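Long-range contacts in DNA-entry nuclease (Competence-specific nuclease) (Streptococcus agalactiae ILRI112, PDB 4QGO), which probably cleaves DNA, and perhaps RNA, without sequence specificity, as a virulence-associated nuclease of the beta-beta-alpha metal (His-Me finger) superfamily: residues Ser7-Gln12 and Pro207-Ser212; Leu43-Asn48 and Glu192-Asp197; Met69-Ile74 and Asn167-Tyr172; Asp183-Ala188 and Tyr213-Ala218. The protein carries 1 engineered substitution. All coordinates share one frame; numbering follows the deposited sequence.

Contact 1 of 4, residues Ser7-Gln12 and Pro207-Ser212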
loop_
_atom_site.group_PDB
_atom_site.type_symbol
_atom_site.label_atom_id
_atom_site.label_comp_id
_atom_site.label_asym_id
_atom_site.label_seq_id
_atom_site.Cartn_x
_atom_site.Cartn_y
_atom_site.Cartn_z
ATOM N N SER A 7 -0.621 12.004 -11.761
ATOM C CA SER A 7 -1.063 11.965 -10.363
ATOM C C SER A 7 -2.528 12.354 -10.218
ATOM O O SER A 7 -2.964 12.788 -9.152
ATOM C CB SER A 7 -0.191 12.858 -9.474
ATOM O OG SER A 7 -0.295 14.214 -9.878
ATOM N N VAL A 8 -3.281 12.210 -11.305
ATOM C CA VAL A 8 -4.734 12.297 -11.247
ATOM C C VAL A 8 -5.216 10.868 -11.464
ATOM O O VAL A 8 -4.935 10.261 -12.505
ATOM C CB VAL A 8 -5.306 13.238 -12.323
ATOM C CG1 VAL A 8 -6.838 13.172 -12.349
ATOM C CG2 VAL A 8 -4.818 14.667 -12.082
ATOM N N ASP A 9 -5.923 10.337 -10.474
ATOM C CA ASP A 9 -6.154 8.894 -10.407
ATOM C C ASP A 9 -6.979 8.308 -11.550
ATOM O O ASP A 9 -6.850 7.122 -11.869
ATOM C CB ASP A 9 -6.702 8.483 -9.030
ATOM C CG ASP A 9 -8.052 9.090 -8.708
ATOM O OD1 ASP A 9 -8.501 10.038 -9.384
ATOM O OD2 ASP A 9 -8.664 8.617 -7.725
ATOM N N THR A 10 -7.793 9.147 -12.184
ATOM C CA THR A 10 -8.699 8.695 -13.235
ATOM C C THR A 10 -8.148 8.947 -14.632
ATOM O O THR A 10 -8.773 8.562 -15.627
ATOM C CB THR A 10 -10.073 9.385 -13.111
ATOM O OG1 THR A 10 -9.885 10.803 -13.064
ATOM C CG2 THR A 10 -10.802 8.931 -11.856
ATOM N N SER A 11 -6.992 9.597 -14.726
ATOM C CA SER A 11 -6.482 10.002 -16.035
ATOM C C SER A 11 -6.020 8.826 -16.890
ATOM O O SER A 11 -5.702 7.750 -16.379
ATOM C CB SER A 11 -5.330 10.992 -15.892
ATOM O OG SER A 11 -4.158 10.322 -15.458
ATOM N N GLN A 12 -5.989 9.048 -18.202
ATOM C CA GLN A 12 -5.459 8.065 -19.133
ATOM C C GLN A 12 -4.006 7.760 -18.794
ATOM O O GLN A 12 -3.586 6.603 -18.804
ATOM C CB GLN A 12 -5.559 8.582 -20.572
ATOM C CG GLN A 12 -5.072 7.594 -21.613
ATOM C CD GLN A 12 -5.920 6.340 -21.656
ATOM O OE1 GLN A 12 -7.105 6.392 -21.984
ATOM N NE2 GLN A 12 -5.318 5.205 -21.316
ATOM N N PRO A 207 -4.341 4.289 -5.718
ATOM C CA PRO A 207 -3.549 5.372 -6.316
ATOM C C PRO A 207 -2.883 6.238 -5.238
ATOM O O PRO A 207 -3.515 6.582 -4.226
ATOM C CB PRO A 207 -4.599 6.182 -7.105
ATOM C CG PRO A 207 -5.696 5.146 -7.411
ATOM C CD PRO A 207 -5.753 4.323 -6.148
ATOM N N ASN A 208 -1.614 6.577 -5.456
ATOM C CA ASN A 208 -0.891 7.445 -4.535
ATOM C C ASN A 208 -1.142 8.890 -4.915
ATOM O O ASN A 208 -0.247 9.613 -5.382
ATOM C CB ASN A 208 0.599 7.128 -4.543
ATOM C CG ASN A 208 1.290 7.610 -3.288
ATOM O OD1 ASN A 208 0.627 7.981 -2.307
ATOM N ND2 ASN A 208 2.626 7.604 -3.302
ATOM N N THR A 209 -2.391 9.287 -4.712
ATOM C CA THR A 209 -2.901 10.565 -5.185
ATOM C C THR A 209 -3.744 11.238 -4.111
ATOM O O THR A 209 -4.158 10.610 -3.129
ATOM C CB THR A 209 -3.777 10.377 -6.453
ATOM O OG1 THR A 209 -4.880 9.504 -6.155
ATOM C CG2 THR A 209 -2.959 9.785 -7.601
ATOM N N GLN A 210 -4.024 12.524 -4.316
ATOM C CA GLN A 210 -4.879 13.280 -3.413
ATOM C C GLN A 210 -5.588 14.312 -4.293
ATOM O O GLN A 210 -4.966 14.892 -5.185
ATOM C CB GLN A 210 -4.018 13.950 -2.334
ATOM C CG GLN A 210 -4.790 14.584 -1.163
ATOM C CD GLN A 210 -4.069 14.426 0.174
ATOM O OE1 GLN A 210 -3.481 13.379 0.466
ATOM N NE2 GLN A 210 -4.098 15.469 0.986
ATOM N N ALA A 211 -6.881 14.529 -4.061
ATOM C CA ALA A 211 -7.689 15.315 -5.002
ATOM C C ALA A 211 -7.227 16.767 -5.132
ATOM O O ALA A 211 -7.385 17.385 -6.184
ATOM C CB ALA A 211 -9.154 15.262 -4.617
ATOM N N SER A 212 -6.621 17.300 -4.079
ATOM C CA SER A 212 -6.330 18.731 -4.018
ATOM C C SER A 212 -4.948 19.111 -4.529
ATOM O O SER A 212 -4.568 20.268 -4.467
ATOM C CB SER A 212 -6.477 19.239 -2.580
ATOM O OG SER A 212 -5.375 18.824 -1.789
HETATM O O HOH W 1 -2.346 13.619 -6.395
HETATM O O HOH W 2 -5.078 14.552 -8.002
#
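Thr-209 and Asp-9 meet where the loop ahead of helix 12-22 lies against the loop leaving strand 201-207, and with Ser-7 they make up most of the buried surface. The two side chains cross at about a right angle: OG1 of Thr-209 sits 3.6 Å from CB of Asp-9, nearest the methylene, with the carboxylate a little farther off. The threonine methyl turns to the other residue. A chi1 of 59° puts OG1 between the backbone N and the carbonyl carbon and swings CG2 anti to that carbon, toward Ser-7, whose O lies 3.4 Å from CG2 of Thr-209. CB of Pro-207 packs on CB of Asp-9 at 3.7 Å. The polar end of Asp-9 is directed elsewhere, with OD2 bonded to Tyr-29 OH, while its carbonyl takes a bond from Tyr-34 OH; both tyrosines belong to the hairpin of strands 27-30 and 33-36. No direct hydrogen bond joins the two loops. Water does it instead: one molecule bonded to Ser-7 O accepts from Gln-210 N at 2.9 Å. A second, also bonded to Ser-7 O, stands 2.8 Å from Gln-210 O. The chemistry is therefore that of a small hydrated seam, in which methyl and methylene groups touch, backbone polar atoms are matched through water, and the one carboxylate is tied to the neighbouring hairpin.

Contact 2 of 4, residues Leu43-Asn48 and Glu192-Asp197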
loop_
_atom_site.group_PDB
_atom_site.type_symbol
_atom_site.label_atom_id
_atom_site.label_comp_id
_atom_site.label_asym_id
_atom_site.label_seq_id
_atom_site.Cartn_x
_atom_site.Cartn_y
_atom_site.Cartn_z
ATOM N N LEU A 43 -2.178 -15.516 -4.936
ATOM C CA LEU A 43 -1.568 -15.840 -3.648
ATOM C C LEU A 43 -2.068 -17.164 -3.114
ATOM O O LEU A 43 -3.255 -17.452 -3.162
ATOM C CB LEU A 43 -1.841 -14.745 -2.619
ATOM C CG LEU A 43 -1.110 -13.416 -2.775
ATOM C CD1 LEU A 43 -1.623 -12.452 -1.723
ATOM C CD2 LEU A 43 0.389 -13.628 -2.637
ATOM N N ASN A 44 -1.135 -17.958 -2.592
ATOM C CA ASN A 44 -1.468 -19.251 -2.009
ATOM C C ASN A 44 -1.443 -19.157 -0.481
ATOM O O ASN A 44 -0.385 -19.019 0.126
ATOM C CB ASN A 44 -0.504 -20.324 -2.511
ATOM C CG ASN A 44 -0.858 -21.709 -2.001
ATOM O OD1 ASN A 44 -1.897 -21.899 -1.373
ATOM N ND2 ASN A 44 -0.008 -22.691 -2.305
ATOM N N ALA A 45 -2.627 -19.187 0.127
ATOM C CA ALA A 45 -2.745 -19.143 1.583
ATOM C C ALA A 45 -2.791 -20.535 2.187
ATOM O O ALA A 45 -2.768 -20.684 3.401
ATOM C CB ALA A 45 -3.986 -18.357 1.989
ATOM N N ASP A 46 -2.851 -21.555 1.338
ATOM C CA ASP A 46 -2.963 -22.930 1.823
ATOM C C ASP A 46 -1.579 -23.559 1.925
ATOM O O ASP A 46 -1.264 -24.555 1.257
ATOM C CB ASP A 46 -3.881 -23.737 0.902
ATOM C CG ASP A 46 -4.201 -25.105 1.454
ATOM O OD1 ASP A 46 -3.981 -25.319 2.666
ATOM O OD2 ASP A 46 -4.673 -25.960 0.675
ATOM N N VAL A 47 -0.737 -22.944 2.745
ATOM C CA VAL A 47 0.631 -23.403 2.934
ATOM C C VAL A 47 0.893 -23.565 4.428
ATOM O O VAL A 47 0.542 -22.698 5.231
ATOM C CB VAL A 47 1.658 -22.428 2.305
ATOM C CG1 VAL A 47 1.536 -22.425 0.789
ATOM C CG2 VAL A 47 1.450 -21.028 2.819
ATOM N N ASN A 48 1.489 -24.691 4.808
ATOM C CA ASN A 48 1.781 -24.922 6.218
ATOM C C ASN A 48 3.112 -24.294 6.607
ATOM O O ASN A 48 4.104 -24.982 6.862
ATOM C CB ASN A 48 1.763 -26.420 6.537
ATOM C CG ASN A 48 1.819 -26.680 8.025
ATOM O OD1 ASN A 48 1.245 -25.926 8.817
ATOM N ND2 ASN A 48 2.520 -27.742 8.422
ATOM N N GLU A 192 -2.626 -7.239 -2.318
ATOM C CA GLU A 192 -3.209 -8.537 -2.632
ATOM C C GLU A 192 -3.371 -9.320 -1.335
ATOM O O GLU A 192 -2.458 -9.345 -0.499
ATOM C CB GLU A 192 -2.281 -9.306 -3.560
ATOM C CG GLU A 192 -2.060 -8.649 -4.904
ATOM C CD GLU A 192 -1.018 -9.387 -5.697
ATOM O OE1 GLU A 192 -1.359 -10.420 -6.309
ATOM O OE2 GLU A 192 0.151 -8.953 -5.687
ATOM N N ALA A 193 -4.519 -9.972 -1.161
ATOM C CA ALA A 193 -4.756 -10.760 0.045
ATOM C C ALA A 193 -5.622 -11.973 -0.257
ATOM O O ALA A 193 -6.518 -11.909 -1.100
ATOM C CB ALA A 193 -5.400 -9.910 1.142
ATOM N N LYS A 194 -5.363 -13.068 0.456
ATOM C CA LYS A 194 -6.136 -14.294 0.295
ATOM C C LYS A 194 -6.121 -15.032 1.624
ATOM O O LYS A 194 -5.056 -15.292 2.172
ATOM C CB LYS A 194 -5.510 -15.152 -0.810
ATOM C CG LYS A 194 -6.122 -16.533 -0.981
ATOM C CD LYS A 194 -7.551 -16.418 -1.467
ATOM C CE LYS A 194 -8.149 -17.803 -1.725
ATOM N NZ LYS A 194 -7.366 -18.558 -2.744
ATOM N N SER A 195 -7.297 -15.367 2.147
ATOM C CA SER A 195 -7.353 -16.200 3.346
ATOM C C SER A 195 -7.330 -17.688 2.983
ATOM O O SER A 195 -7.738 -18.083 1.880
ATOM C CB SER A 195 -8.582 -15.866 4.200
ATOM O OG SER A 195 -9.783 -16.200 3.522
ATOM N N GLN A 196 -6.834 -18.497 3.910
ATOM C CA GLN A 196 -6.797 -19.944 3.720
ATOM C C GLN A 196 -8.176 -20.489 3.354
ATOM O O GLN A 196 -8.291 -21.316 2.449
ATOM C CB GLN A 196 -6.260 -20.634 4.978
ATOM C CG GLN A 196 -6.211 -22.161 4.874
ATOM C CD GLN A 196 -5.930 -22.841 6.210
ATOM O OE1 GLN A 196 -5.126 -22.369 7.014
ATOM N NE2 GLN A 196 -6.601 -23.965 6.448
ATOM N N ASP A 197 -9.216 -19.998 4.028
ATOM C CA ASP A 197 -10.575 -20.493 3.774
ATOM C C ASP A 197 -11.257 -19.870 2.562
ATOM O O ASP A 197 -12.397 -20.210 2.246
ATOM C CB ASP A 197 -11.467 -20.383 5.026
ATOM C CG ASP A 197 -11.856 -18.945 5.383
ATOM O OD1 ASP A 197 -11.543 -17.988 4.644
ATOM O OD2 ASP A 197 -12.513 -18.772 6.430
HETATM O O HOH W 3 -5.543 -17.307 -4.510
HETATM O O HOH W 4 -2.704 -21.440 6.126
HETATM O O HOH W 5 -5.096 -20.174 -1.263
#
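Leu-43 and Ala-45 both point at strand 188-195, from a loop that runs almost parallel to it, the touching parts only 11° apart in direction. Leu-43 places its CD1 branch against the strand backbone, 3.4 Å from Glu-192 O, and against the first methylene of that residue. The carboxylate of Glu-192 leads off to Thr-41 and Arg-173, so only the root of its side chain serves the contact. Next along, the methyl of Ala-45 comes down on the peptide between Ser-195 and Gln-196, with CB 3.3 Å from Lys-194 O and 3.4 Å from Gln-196 N. Lys-194 packs alongside with CB and CG: CG is anti to the backbone N (chi1 173°), which brings it within 3.7 Å of Leu-43 O, and bends at chi2 and chi4 curl the chain so that NZ comes back beside the loop. There the ammonium reaches the loop through two waters, one 2.8 Å from NZ and 2.7 Å from Leu-43 O, the other accepting from both NZ and Ala-45 N. A third water donates to Ala-45 O and to OE1 of Gln-196, 2.7 Å away. Aliphatic carbons of the loop thus rest mostly on the polar backbone of the strand, with no direct hydrogen bond between 43-48 and 192-197, while polar atoms of the loop backbone meet a lysine and a glutamine through water.

Contact 3 of 4, residues Met69-Ile74 and Asn167-Tyr172; sequences MLDRTI and NKRVRY. With SO4 (sulfate ion), chain C.
The guanidinium of Arg-169 has Met-69 CG over one face, 3.4 Å above the plane and offset toward the rim, and Asp-71 OD2 at its edge. This is an antiparallel strand pair, 66-70 beside 170-177, in the large sheet of the nuclease fold. In the salt bridge (Arg-169 NH1 to Asp-71 OD2, 3.0 Å) OD2 lies in the guanidinium plane, but NH1 comes to the anti side of the carboxylate, tilted out of its plane; Asp-71 OD1 meanwhile closes an Asx turn with Thr-73. Bends at chi2 and chi3 fold Arg-169 back to this place, where its NH2 also binds Val-49 O. Met-69 crosses both arginines, its CE lying 3.8 Å from CD of Arg-171. NH1 of Arg-171 bonds Asn-67 OD1, while NH2 makes only a weak bond to a sulfate, probably from the crystallisation liquor.

Past the strands, Asn-167 ends helix 153-165 in a Schellman motif and, in the modelled conformer, accepts a hydrogen bond at OD1 from Arg-72 NH1. That helix packs Val-160 and Val-164 on Leu-70, whose CD1 lies 3.8 Å from CD2 of Tyr-172. Leu-70 and Val-170 form the hydrogen-bonded pair: Leu-70 N to Val-170 O 2.8 Å, and Val-170 N to Leu-70 O 2.9 Å, in the carbonyl plane.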
loop_
_atom_site.group_PDB
_atom_site.type_symbol
_atom_site.label_atom_id
_atom_site.label_comp_id
_atom_site.label_asym_id
_atom_site.label_seq_id
_atom_site.Cartn_x
_atom_site.Cartn_y
_atom_site.Cartn_z
ATOM N N MET A 69 2.705 -13.888 5.625
ATOM C CA MET A 69 1.641 -14.793 6.016
ATOM C C MET A 69 1.239 -14.351 7.395
ATOM O O MET A 69 2.057 -14.351 8.315
ATOM C CB MET A 69 2.100 -16.253 6.045
ATOM C CG MET A 69 1.065 -17.197 6.660
ATOM S SD MET A 69 -0.459 -17.321 5.680
ATOM C CE MET A 69 0.145 -18.123 4.223
ATOM N N LEU A 70 -0.006 -13.916 7.504
ATOM C CA LEU A 70 -0.502 -13.272 8.706
ATOM C C LEU A 70 -1.427 -14.182 9.486
ATOM O O LEU A 70 -2.282 -14.853 8.919
ATOM C CB LEU A 70 -1.256 -11.988 8.341
ATOM C CG LEU A 70 -0.504 -10.923 7.533
ATOM C CD1 LEU A 70 -1.451 -9.797 7.101
ATOM C CD2 LEU A 70 0.670 -10.356 8.322
ATOM N N ASP A 71 -1.251 -14.187 10.803
ATOM C CA ASP A 71 -2.190 -14.846 11.696
ATOM C C ASP A 71 -2.049 -14.230 13.087
ATOM O O ASP A 71 -1.278 -13.277 13.283
ATOM C CB ASP A 71 -2.019 -16.383 11.699
ATOM C CG ASP A 71 -0.666 -16.842 12.228
ATOM O OD1 ASP A 71 -0.081 -16.178 13.112
ATOM O OD2 ASP A 71 -0.183 -17.897 11.766
ATOM N N ARG A 72 -2.787 -14.763 14.049
ATOM C CA ARG A 72 -2.811 -14.155 15.374
ATOM C C ARG A 72 -1.492 -14.217 16.122
ATOM O O ARG A 72 -1.321 -13.505 17.111
ATOM C CB ARG A 72 -3.935 -14.749 16.223
ATOM C CG ARG A 72 -5.292 -14.185 15.857
ATOM C CD ARG A 72 -6.345 -14.564 16.866
ATOM N NE ARG A 72 -6.638 -13.472 17.786
ATOM C CZ ARG A 72 -7.829 -13.266 18.339
ATOM N NH1 ARG A 72 -8.843 -14.078 18.061
ATOM N NH2 ARG A 72 -8.006 -12.246 19.166
ATOM N N THR A 73 -0.560 -15.056 15.670
ATOM C CA THR A 73 0.738 -15.141 16.341
ATOM C C THR A 73 1.637 -13.926 16.114
ATOM O O THR A 73 2.576 -13.707 16.878
ATOM C CB THR A 73 1.535 -16.426 15.987
ATOM O OG1 THR A 73 2.012 -16.352 14.633
ATOM C CG2 THR A 73 0.677 -17.680 16.177
ATOM N N ILE A 74 1.375 -13.141 15.067
ATOM C CA ILE A 74 2.183 -11.946 14.821
ATOM C C ILE A 74 1.374 -10.649 14.821
ATOM O O ILE A 74 1.932 -9.562 14.691
ATOM C CB ILE A 74 3.045 -12.056 13.537
ATOM C CG1 ILE A 74 2.178 -12.162 12.280
ATOM C CG2 ILE A 74 3.991 -13.243 13.643
ATOM C CD1 ILE A 74 2.990 -12.046 10.992
ATOM N N ASN A 167 -9.592 -15.219 13.406
ATOM C CA ASN A 167 -8.754 -16.422 13.381
ATOM C C ASN A 167 -8.460 -16.969 11.985
ATOM O O ASN A 167 -8.226 -18.163 11.813
ATOM C CB ASN A 167 -9.344 -17.519 14.274
ATOM C CG ASN A 167 -9.517 -17.066 15.704
ATOM O OD1 ASN A 167 -8.608 -16.488 16.290
ATOM N ND2 ASN A 167 -10.691 -17.317 16.271
ATOM N N LYS A 168 -8.460 -16.090 10.993
ATOM C CA LYS A 168 -8.107 -16.500 9.640
ATOM C C LYS A 168 -6.601 -16.368 9.405
ATOM O O LYS A 168 -5.924 -15.562 10.048
ATOM C CB LYS A 168 -8.880 -15.691 8.606
ATOM C CG LYS A 168 -10.386 -15.836 8.765
ATOM C CD LYS A 168 -11.127 -15.234 7.599
ATOM C CE LYS A 168 -12.624 -15.213 7.876
ATOM N NZ LYS A 168 -13.142 -16.580 8.190
ATOM N N ARG A 169 -6.088 -17.197 8.507
ATOM C CA ARG A 169 -4.716 -17.101 8.015
ATOM C C ARG A 169 -4.763 -16.336 6.701
ATOM O O ARG A 169 -5.476 -16.726 5.778
ATOM C CB ARG A 169 -4.138 -18.492 7.761
ATOM C CG ARG A 169 -3.815 -19.282 9.023
ATOM C CD ARG A 169 -2.326 -19.219 9.329
ATOM N NE ARG A 169 -1.542 -19.986 8.369
ATOM C CZ ARG A 169 -0.218 -20.094 8.397
ATOM N NH1 ARG A 169 0.504 -19.455 9.324
ATOM N NH2 ARG A 169 0.393 -20.817 7.476
ATOM N N VAL A 170 -4.023 -15.239 6.625
ATOM C CA VAL A 170 -4.090 -14.385 5.442
ATOM C C VAL A 170 -2.726 -14.241 4.781
ATOM O O VAL A 170 -1.788 -13.721 5.374
ATOM C CB VAL A 170 -4.664 -12.992 5.776
ATOM C CG1 VAL A 170 -4.769 -12.165 4.497
ATOM C CG2 VAL A 170 -6.042 -13.131 6.414
ATOM N N ARG A 171 -2.621 -14.736 3.551
ATOM C CA ARG A 171 -1.441 -14.509 2.724
ATOM C C ARG A 171 -1.597 -13.114 2.095
ATOM O O ARG A 171 -2.660 -12.769 1.607
ATOM C CB ARG A 171 -1.339 -15.609 1.664
ATOM C CG ARG A 171 -0.145 -15.512 0.740
ATOM C CD ARG A 171 1.198 -15.841 1.428
ATOM N NE ARG A 171 2.230 -15.840 0.397
ATOM C CZ ARG A 171 2.843 -14.752 -0.057
ATOM N NH1 ARG A 171 2.588 -13.560 0.480
ATOM N NH2 ARG A 171 3.725 -14.851 -1.038
ATOM N N TYR A 172 -0.535 -12.310 2.142
ATOM C CA TYR A 172 -0.622 -10.868 1.878
ATOM C C TYR A 172 0.609 -10.425 1.103
ATOM O O TYR A 172 1.729 -10.839 1.416
ATOM C CB TYR A 172 -0.666 -10.146 3.232
ATOM C CG TYR A 172 -1.013 -8.663 3.267
ATOM C CD1 TYR A 172 -2.082 -8.144 2.544
ATOM C CD2 TYR A 172 -0.314 -7.796 4.104
ATOM C CE1 TYR A 172 -2.406 -6.786 2.618
ATOM C CE2 TYR A 172 -0.640 -6.449 4.189
ATOM C CZ TYR A 172 -1.686 -5.954 3.454
ATOM O OH TYR A 172 -2.020 -4.610 3.531
HETATM S S SO4 C . 6.198 -13.716 -4.320
HETATM O O1 SO4 C . 6.592 -12.320 -4.415
HETATM O O2 SO4 C . 7.248 -14.486 -3.673
HETATM O O3 SO4 C . 5.960 -14.281 -5.655
HETATM O O4 SO4 C . 4.981 -13.841 -3.531
HETATM O O HOH W 6 -5.374 -15.743 12.673
#

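Contact 4 of 4, residues Asp183-Ala188 and Tyr213-Ala218; sequences DLVPFA and YTMDYA
Two loops pack here mainly through one buried tyrosine: Tyr-217, in the segment that begins with the short strand 213-215, lies against Asp-183 to Phe-187, the run leading into strand 188-195 of the main sheet. A classic beta bulge, Phe-187 and Ala-188 opposite Leu-177, marks where that run joins the sheet. CB of Phe-187 sits over one face of the Tyr-217 ring in a CH-pi contact, 3.8 Å from the centroid and 16° off the normal, while the opposite face has Met-215 O above its rim. At the ring edge lies Val-185 CG1, which also touches Met-215 SD at 3.7 Å. Phe-187 holds CG between its backbone N and carbonyl carbon (chi1 70°), and its ring leads away to meet Phe-14 edge-to-face.

The backbones are pinned by two bonds. Val-185 N donates to Tyr-217 O, 3.1 Å, within the carbonyl plane; Leu-184 N reaches Ala-218 O at 3.2 Å from well above its plane. The Asp-183 side chain crosses Tyr-217 at a slant, its OD2 near CB of the tyrosine and in a salt bridge with Arg-179, and OD1 near Ala-218 CA. An Asx turn shapes the other loop from within: Asp-216 OD1 accepts from Ala-218 N at 3.0 Å.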
loop_
_atom_site.group_PDB
_atom_site.type_symbol
_atom_site.label_atom_id
_atom_site.label_comp_id
_atom_site.label_asym_id
_atom_site.label_seq_id
_atom_site.Cartn_x
_atom_site.Cartn_y
_atom_site.Cartn_z
ATOM N N ASP A 183 12.072 6.791 -10.396
ATOM C CA ASP A 183 11.162 7.578 -9.551
ATOM C C ASP A 183 11.367 7.271 -8.076
ATOM O O ASP A 183 11.486 6.106 -7.673
ATOM C CB ASP A 183 9.699 7.264 -9.848
ATOM C CG ASP A 183 9.159 7.979 -11.061
ATOM O OD1 ASP A 183 9.869 8.784 -11.709
ATOM O OD2 ASP A 183 7.978 7.736 -11.353
ATOM N N LEU A 184 11.362 8.304 -7.254
ATOM C CA LEU A 184 11.527 8.090 -5.824
ATOM C C LEU A 184 10.241 7.609 -5.155
ATOM O O LEU A 184 10.294 6.907 -4.154
ATOM C CB LEU A 184 12.018 9.372 -5.162
ATOM C CG LEU A 184 13.413 9.782 -5.613
ATOM C CD1 LEU A 184 13.780 11.105 -4.976
ATOM C CD2 LEU A 184 14.400 8.704 -5.231
ATOM N N VAL A 185 9.095 8.006 -5.698
ATOM C CA VAL A 185 7.806 7.780 -5.041
ATOM C C VAL A 185 6.946 6.888 -5.931
ATOM O O VAL A 185 6.858 7.106 -7.135
ATOM C CB VAL A 185 7.070 9.126 -4.808
ATOM C CG1 VAL A 185 5.723 8.907 -4.121
ATOM C CG2 VAL A 185 7.940 10.077 -4.007
ATOM N N PRO A 186 6.292 5.872 -5.343
ATOM C CA PRO A 186 5.420 5.016 -6.150
ATOM C C PRO A 186 4.150 5.764 -6.544
ATOM O O PRO A 186 3.676 6.593 -5.773
ATOM C CB PRO A 186 5.087 3.864 -5.191
ATOM C CG PRO A 186 5.166 4.469 -3.837
ATOM C CD PRO A 186 6.296 5.487 -3.917
ATOM N N PHE A 187 3.601 5.472 -7.720
ATOM C CA PHE A 187 2.360 6.127 -8.124
ATOM C C PHE A 187 1.126 5.391 -7.607
ATOM O O PHE A 187 0.010 5.914 -7.685
ATOM C CB PHE A 187 2.279 6.314 -9.657
ATOM C CG PHE A 187 2.088 5.023 -10.420
ATOM C CD1 PHE A 187 0.810 4.543 -10.698
ATOM C CD2 PHE A 187 3.187 4.289 -10.854
ATOM C CE1 PHE A 187 0.630 3.338 -11.387
ATOM C CE2 PHE A 187 3.021 3.100 -11.545
ATOM C CZ PHE A 187 1.741 2.625 -11.822
ATOM N N ALA A 188 1.320 4.174 -7.094
ATOM C CA ALA A 188 0.219 3.405 -6.533
ATOM C C ALA A 188 0.761 2.339 -5.618
ATOM O O ALA A 188 1.941 1.998 -5.678
ATOM C CB ALA A 188 -0.608 2.753 -7.645
ATOM N N TYR A 213 -4.186 18.144 -5.028
ATOM C CA TYR A 213 -2.863 18.465 -5.535
ATOM C C TYR A 213 -2.364 17.456 -6.545
ATOM O O TYR A 213 -2.951 16.387 -6.702
ATOM C CB TYR A 213 -1.857 18.633 -4.386
ATOM C CG TYR A 213 -1.503 17.395 -3.558
ATOM C CD1 TYR A 213 -0.709 16.364 -4.080
ATOM C CD2 TYR A 213 -1.880 17.312 -2.223
ATOM C CE1 TYR A 213 -0.361 15.270 -3.305
ATOM C CE2 TYR A 213 -1.524 16.217 -1.433
ATOM C CZ TYR A 213 -0.755 15.207 -1.982
ATOM O OH TYR A 213 -0.388 14.131 -1.210
ATOM N N THR A 214 -1.269 17.795 -7.218
ATOM C CA THR A 214 -0.569 16.825 -8.042
ATOM C C THR A 214 0.845 16.630 -7.518
ATOM O O THR A 214 1.411 17.500 -6.868
ATOM C CB THR A 214 -0.549 17.229 -9.535
ATOM O OG1 THR A 214 0.029 18.533 -9.676
ATOM C CG2 THR A 214 -1.960 17.225 -10.095
ATOM N N MET A 215 1.402 15.459 -7.789
ATOM C CA MET A 215 2.758 15.138 -7.376
ATOM C C MET A 215 3.608 14.697 -8.557
ATOM O O MET A 215 3.135 13.977 -9.429
ATOM C CB MET A 215 2.749 14.020 -6.333
ATOM C CG MET A 215 4.149 13.690 -5.817
ATOM S SD MET A 215 4.202 12.274 -4.708
ATOM C CE MET A 215 3.586 12.978 -3.188
ATOM N N ASP A 216 4.862 15.140 -8.579
ATOM C CA ASP A 216 5.858 14.617 -9.507
ATOM C C ASP A 216 6.484 13.414 -8.813
ATOM O O ASP A 216 7.201 13.572 -7.821
ATOM C CB ASP A 216 6.923 15.687 -9.771
ATOM C CG ASP A 216 7.948 15.258 -10.811
ATOM O OD1 ASP A 216 8.023 14.053 -11.127
ATOM O OD2 ASP A 216 8.692 16.131 -11.312
ATOM N N TYR A 217 6.194 12.211 -9.311
ATOM C CA TYR A 217 6.661 10.994 -8.647
ATOM C C TYR A 217 8.165 10.812 -8.763
ATOM O O TYR A 217 8.762 10.041 -8.007
ATOM C CB TYR A 217 5.926 9.752 -9.162
ATOM C CG TYR A 217 4.443 9.788 -8.867
ATOM C CD1 TYR A 217 3.974 9.712 -7.560
ATOM C CD2 TYR A 217 3.516 9.905 -9.895
ATOM C CE1 TYR A 217 2.622 9.765 -7.286
ATOM C CE2 TYR A 217 2.158 9.956 -9.634
ATOM C CZ TYR A 217 1.720 9.899 -8.326
ATOM O OH TYR A 217 0.365 9.947 -8.085
ATOM N N ALA A 218 8.789 11.517 -9.705
ATOM C CA ALA A 218 10.237 11.447 -9.808
ATOM C C ALA A 218 10.901 11.955 -8.530
ATOM O O ALA A 218 11.834 11.335 -8.024
ATOM C CB ALA A 218 10.735 12.239 -11.027
#

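Overall arrangement
The four contacts form two groups on opposite sides of the chain's centre. Contacts 2 and 3, centres about 9 Å apart, share one end of the seven-stranded antiparallel sheet, where strands 188-195 and 170-177 are neighbours; Lys-194 O to Arg-171 N and the Asp-197 to Lys-168 salt bridge link them. Contacts 1 and 4, centres about 10 Å apart, meet at the other end through Asn-208, bonded to Tyr-217 and Phe-187. Between the groups, contact centres are about 31 to 32 Å apart. Along the chain, contact 3 nests within contact 2 and both within contact 1, while contact 4 crosses 1 and 2. Contact 1 thus brings the N-terminal loop against the region after strand 201-207, next to contact 4.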